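Local coordinates for protein acinetobacter secreted protease CpaA (Acinetobacter nosocomialis M2, PDB 6O38) that probably cleaves proteins at a zinc site outside the cell and pairs with the chaperone CpaB for type II secretion, at residues E212-G216 with D217-V221; A436-T439 with G440-D443; L540-P543 with K544-V547. One frame throughout, in Å; residues are numbered along the deposited sequence.

Overall arrangement
From the N terminus the three contacts come in series, and none nests in or crosses another. Each closes a short local turn. Interaction 1 turns the chain back at the end of strand 210-215, in one of the StcE-type beta-sandwich ranges. Interaction 2 joins helix 433-439 to helix 444-452 in the reprolysin-like protease range. It lies on the opposite side of the chain's centre from interaction 1, with centres about 61 Å apart. Interaction 3 folds a loop before helix 557-569, and its centre lies about 8 Å from the centre of the chain. Its carbonyls bond to Arg233 and Arg235, so this late loop is tied to the same beta-sandwich range as interaction 1.

Interaction 1: residues E212-G216 with D217-V221; sequences EIAFG and DGNWV
Ala214 offers its carbonyl to the side-chain amide of Asn219 at the end of strand 210-215, in an StcE-type beta-sandwich range. The bond from Asn219 ND2 to Ala214 O is 2.9 Å long but weak, with 129° at the hydrogen. CG of Asn219 stands opposite its own backbone N (chi1 165°), and this carries the amide back to the strand. The other end of the amide, OD1, accepts the N-H of Gln197 in helix 196-199.

One edge of the Phe215 ring serves two neighbours. CD2 of Phe215 is 3.9 Å from CD1 of Trp220, in an offset edge-to-face stack with planes at 88°. The edge of Phe215 is directed at the face of the five-membered ring. CE2 of Phe215 is 3.7 Å from CG2 of Val221, and the two side chains cross at about a right angle. Val221 O lies 3.6 Å from the same CE2, near the ring plane.

Gly216 begins a type II beta turn that ends at Asn219. Gly216 N bonds almost straight to Asn219 O, at 2.6 Å. Asn219 N returns a bond of 3.0 Å to Gly216 O, arriving above the carbonyl plane. Gly218 is the third residue of the turn, where phi is positive, the usual place for glycine. Asp217 points away and bonds through OD1 to Thr243 N.

The two backbone bonds close the turn. The Asn219 amide, bonded weakly to Ala214 and more firmly to Gln197, and the Phe215-Trp220 pair tie it to the strand end.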
# COMPACT_ATOMS: atom_id res chain seq x y z
N GLU A 212 15.28 11.34 -11.47
CA GLU A 212 14.21 10.91 -12.37
C GLU A 212 14.69 11.06 -13.81
O GLU A 212 14.94 12.18 -14.27
CB GLU A 212 12.94 11.72 -12.11
CG GLU A 212 11.76 11.34 -12.98
CD GLU A 212 10.47 12.02 -12.53
OE1 GLU A 212 9.88 12.76 -13.34
OE2 GLU A 212 10.07 11.82 -11.37
N ILE A 213 14.82 9.94 -14.51
CA ILE A 213 15.39 9.89 -15.85
C ILE A 213 14.27 9.60 -16.84
O ILE A 213 13.61 8.55 -16.75
CB ILE A 213 16.50 8.84 -15.95
CG1 ILE A 213 17.62 9.16 -14.95
CG2 ILE A 213 17.04 8.76 -17.37
CD1 ILE A 213 18.54 8.00 -14.67
N ALA A 214 14.05 10.51 -17.77
CA ALA A 214 12.95 10.43 -18.72
C ALA A 214 13.43 9.96 -20.09
O ALA A 214 14.45 10.43 -20.60
CB ALA A 214 12.24 11.78 -18.85
N PHE A 215 12.68 9.03 -20.68
CA PHE A 215 12.85 8.61 -22.06
C PHE A 215 11.67 9.11 -22.88
O PHE A 215 10.53 9.08 -22.41
CB PHE A 215 12.97 7.09 -22.18
CG PHE A 215 14.30 6.53 -21.77
CD1 PHE A 215 14.76 6.64 -20.47
CD2 PHE A 215 15.10 5.88 -22.70
CE1 PHE A 215 15.99 6.12 -20.10
CE2 PHE A 215 16.33 5.36 -22.34
CZ PHE A 215 16.77 5.48 -21.04
N GLY A 216 11.94 9.55 -24.11
CA GLY A 216 10.87 9.99 -24.99
C GLY A 216 11.32 9.97 -26.43
O GLY A 216 12.45 9.61 -26.76
N ASP A 217 10.40 10.36 -27.31
CA ASP A 217 10.74 10.52 -28.72
C ASP A 217 11.60 11.76 -28.89
O ASP A 217 11.24 12.85 -28.43
CB ASP A 217 9.48 10.60 -29.58
CG ASP A 217 8.77 9.26 -29.68
OD1 ASP A 217 9.41 8.22 -29.44
OD2 ASP A 217 7.56 9.26 -30.00
N GLY A 218 12.74 11.60 -29.55
CA GLY A 218 13.74 12.65 -29.60
C GLY A 218 14.60 12.75 -28.36
O GLY A 218 15.48 13.62 -28.30
N ASN A 219 14.37 11.89 -27.36
CA ASN A 219 15.16 11.86 -26.13
C ASN A 219 15.22 10.39 -25.69
O ASN A 219 14.37 9.92 -24.93
CB ASN A 219 14.53 12.75 -25.07
CG ASN A 219 15.08 12.49 -23.67
OD1 ASN A 219 16.28 12.30 -23.49
ND2 ASN A 219 14.20 12.48 -22.69
N TRP A 220 16.25 9.69 -26.16
CA TRP A 220 16.20 8.23 -26.12
C TRP A 220 17.59 7.66 -26.40
O TRP A 220 18.32 8.18 -27.24
CB TRP A 220 15.20 7.70 -27.15
CG TRP A 220 15.05 6.21 -27.18
CD1 TRP A 220 14.14 5.46 -26.49
CD2 TRP A 220 15.83 5.28 -27.94
NE1 TRP A 220 14.31 4.13 -26.78
CE2 TRP A 220 15.34 3.99 -27.66
CE3 TRP A 220 16.90 5.42 -28.83
CZ2 TRP A 220 15.88 2.84 -28.24
CZ3 TRP A 220 17.44 4.28 -29.41
CH2 TRP A 220 16.93 3.01 -29.11
N VAL A 221 17.93 6.59 -25.68
CA VAL A 221 19.10 5.77 -25.96
C VAL A 221 18.66 4.32 -25.92
O VAL A 221 17.58 3.98 -25.43
CB VAL A 221 20.25 6.03 -24.97
CG1 VAL A 221 20.77 7.46 -25.10
CG2 VAL A 221 19.81 5.74 -23.55

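Interaction 2: residues A436-T439 with G440-D443. With SO4 (sulfate ion), chain N.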
# COMPACT_ATOMS: atom_id res chain seq x y z
N ALA A 436 -13.50 -22.92 20.21
CA ALA A 436 -13.87 -23.39 18.88
C ALA A 436 -12.66 -23.89 18.10
O ALA A 436 -12.77 -24.84 17.32
CB ALA A 436 -14.58 -22.27 18.11
N ILE A 437 -11.50 -23.26 18.29
CA ILE A 437 -10.31 -23.68 17.55
C ILE A 437 -9.86 -25.07 17.99
O ILE A 437 -9.21 -25.79 17.23
CB ILE A 437 -9.19 -22.63 17.71
CG1 ILE A 437 -8.26 -22.66 16.50
CG2 ILE A 437 -8.41 -22.86 19.00
CD1 ILE A 437 -8.93 -22.21 15.23
N SER A 438 -10.20 -25.46 19.22
CA SER A 438 -9.85 -26.79 19.71
C SER A 438 -10.81 -27.85 19.18
O SER A 438 -10.39 -28.79 18.48
CB SER A 438 -9.84 -26.80 21.24
OG SER A 438 -8.58 -26.39 21.75
N THR A 439 -12.10 -27.71 19.48
CA THR A 439 -13.08 -28.72 19.10
C THR A 439 -13.29 -28.78 17.59
O THR A 439 -13.74 -29.82 17.09
CB THR A 439 -14.41 -28.46 19.81
OG1 THR A 439 -15.06 -27.34 19.20
CG2 THR A 439 -14.18 -28.18 21.28
N GLY A 440 -13.00 -27.70 16.87
CA GLY A 440 -13.11 -27.73 15.42
C GLY A 440 -12.21 -28.74 14.74
O GLY A 440 -12.48 -29.14 13.61
N ARG A 441 -11.14 -29.16 15.42
CA ARG A 441 -10.23 -30.15 14.85
C ARG A 441 -10.86 -31.54 14.82
O ARG A 441 -10.48 -32.38 14.00
CB ARG A 441 -8.93 -30.18 15.64
CG ARG A 441 -8.28 -28.81 15.80
CD ARG A 441 -7.11 -28.87 16.77
NE ARG A 441 -7.52 -29.38 18.08
CZ ARG A 441 -6.72 -29.47 19.13
NH1 ARG A 441 -5.45 -29.08 19.04
NH2 ARG A 441 -7.18 -29.94 20.28
N ASP A 442 -11.82 -31.80 15.71
CA ASP A 442 -12.47 -33.10 15.82
C ASP A 442 -13.92 -33.07 15.36
O ASP A 442 -14.53 -34.14 15.24
CB ASP A 442 -12.41 -33.61 17.27
CG ASP A 442 -11.02 -33.53 17.86
OD1 ASP A 442 -10.11 -34.20 17.33
OD2 ASP A 442 -10.84 -32.80 18.86
N ASP A 443 -14.48 -31.89 15.12
CA ASP A 443 -15.87 -31.75 14.71
C ASP A 443 -16.14 -32.58 13.46
O ASP A 443 -15.47 -32.41 12.44
CB ASP A 443 -16.19 -30.28 14.47
CG ASP A 443 -17.67 -30.02 14.25
OD1 ASP A 443 -18.31 -30.73 13.45
OD2 ASP A 443 -18.20 -29.10 14.91
S SO4 N . -4.52 -29.65 22.80
O1 SO4 N . -4.71 -30.95 23.42
O2 SO4 N . -4.08 -29.83 21.42
O3 SO4 N . -5.79 -28.91 22.81
O4 SO4 N . -3.52 -28.89 23.53
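Arg441 folds back on Ser438 and holds a sulfate ion at its far end. Ser438 O accepts two bonds from this one residue. Arg441 NE reaches Ser438 O at 3.0 Å, in the carbonyl plane and on a lone pair. The oxygen sits off the guanidinium plane, so this bond is bent. Arg441 N reaches Ser438 O at 3.2 Å from above the carbonyl plane. The side chain bends at chi3 (-57°), and the bend lays NE beside the carbonyl.

The guanidinium turns its NH1 and NH2 edge to the sulfate, whose sulfur lies in its plane. NH1 of Arg441 bonds to sulfate O2 at 2.8 Å, and NH2 to sulfate O3 at 3.1 Å. NH1 also bonds to Asn481 OD1. Ser438 OG sits over one face of the group. The sulfate probably comes from the crystallisation liquor.

The backbone carries further bonds. Gly440 N bonds to Ala436 O at 2.9 Å. Asp442 N bonds to Thr439 O at 3.1 Å, and Asp443 N adds a weak bond to the same oxygen.

The contact belongs to the reprolysin-like protease range. The Ile437 side chain is about 11 Å from the zinc ion, near the metal site but not part of it, and touches Leu173 of the chaperone CpaB. Asp442 OD1 is bonded to Tyr480 OH. Asp443 is the N-cap of helix 444-452, its OD1 taking Thr445 N. The turn thus links helix 433-439 to helix 444-452, with Ile437 and Arg441 packed on strand 483-487.

Interaction 3: residues L540-P543 with K544-V547; sequences LYNP and KYGV
Asn542 and Val547 meet where the chain doubles back, the end-to-end directions of 540-543 and 544-547 being 146° apart. The motif is an Asx turn, from Asn542 OD1 to Lys544 N, within a loop closed by backbone bonds. Asn542 N bonds to Val547 O at 2.7 Å, and Gly546 N to Asn542 O at 2.8 Å. Gly546 has a positive phi that lets the chain return.

The Asn542 side chain sits inside the turn. Its OD1 accepts Lys544 N at 3.1 Å, in the plane of the amide carbonyl. A weak bond of 3.3 Å from Tyr545 N joins at the same OD1. Chi1 (-170°) sets CG anti to the backbone N, and chi2 then turns OD1 to the two amides. ND2 bonds to Leu522 O, so both ends of the buried amide are engaged and its rotation is fixed.

Asn542 and Tyr545 run side by side, with amide and ring planes 72° apart. ND2 lies in the plane of the Tyr545 ring, at its edge. Tyr541 places its own ring edge against a carbonyl, with CD2 3.6 Å from Gly546 O. Gly546 O is hydrogen-bonded to Arg233 NH2. On the other ring, CG of Lys544 sits 3.7 Å above the centre of one face of Tyr545.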
# COMPACT_ATOMS: atom_id res chain seq x y z
N LEU A 540 13.21 -7.84 1.63
CA LEU A 540 12.10 -6.94 1.33
C LEU A 540 12.35 -5.60 2.00
O LEU A 540 12.96 -5.53 3.07
CB LEU A 540 10.77 -7.52 1.81
CG LEU A 540 10.36 -8.87 1.21
CD1 LEU A 540 9.12 -9.38 1.92
CD2 LEU A 540 10.12 -8.75 -0.29
N TYR A 541 11.86 -4.53 1.37
CA TYR A 541 12.07 -3.18 1.87
C TYR A 541 10.76 -2.41 1.86
O TYR A 541 9.92 -2.61 0.98
CB TYR A 541 13.13 -2.45 1.03
CG TYR A 541 14.48 -3.13 1.05
CD1 TYR A 541 14.77 -4.16 0.15
CD2 TYR A 541 15.46 -2.76 1.96
CE1 TYR A 541 16.00 -4.79 0.17
CE2 TYR A 541 16.69 -3.39 1.98
CZ TYR A 541 16.95 -4.40 1.08
OH TYR A 541 18.18 -5.03 1.10
N ASN A 542 10.59 -1.54 2.85
CA ASN A 542 9.45 -0.65 2.93
C ASN A 542 9.34 0.17 1.65
O ASN A 542 10.30 0.88 1.29
CB ASN A 542 9.58 0.27 4.14
CG ASN A 542 8.32 1.05 4.44
OD1 ASN A 542 7.73 1.68 3.55
ND2 ASN A 542 7.88 1.02 5.69
N PRO A 543 8.22 0.09 0.93
CA PRO A 543 8.14 0.76 -0.39
C PRO A 543 8.39 2.26 -0.33
O PRO A 543 9.06 2.81 -1.21
CB PRO A 543 6.71 0.44 -0.85
CG PRO A 543 6.37 -0.83 -0.14
CD PRO A 543 7.01 -0.71 1.21
N LYS A 544 7.87 2.95 0.69
CA LYS A 544 8.01 4.40 0.77
C LYS A 544 9.31 4.83 1.44
O LYS A 544 9.99 5.74 0.95
CB LYS A 544 6.81 4.99 1.53
CG LYS A 544 6.92 6.49 1.75
CD LYS A 544 5.60 7.09 2.20
CE LYS A 544 5.66 8.61 2.19
NZ LYS A 544 6.36 9.13 0.98
N TYR A 545 9.66 4.20 2.56
CA TYR A 545 10.77 4.68 3.38
C TYR A 545 12.06 3.89 3.21
O TYR A 545 13.12 4.39 3.60
CB TYR A 545 10.35 4.69 4.86
CG TYR A 545 9.12 5.52 5.10
CD1 TYR A 545 9.18 6.91 5.10
CD2 TYR A 545 7.88 4.93 5.33
CE1 TYR A 545 8.05 7.68 5.32
CE2 TYR A 545 6.75 5.69 5.55
CZ TYR A 545 6.84 7.06 5.54
OH TYR A 545 5.72 7.82 5.76
N GLY A 546 11.99 2.69 2.64
CA GLY A 546 13.19 1.92 2.38
C GLY A 546 13.70 1.09 3.54
O GLY A 546 14.78 0.49 3.42
N VAL A 547 12.98 1.05 4.66
CA VAL A 547 13.41 0.25 5.80
C VAL A 547 13.37 -1.23 5.43
O VAL A 547 12.36 -1.72 4.90
CB VAL A 547 12.53 0.55 7.02
CG1 VAL A 547 12.92 -0.35 8.19
CG2 VAL A 547 12.64 2.01 7.41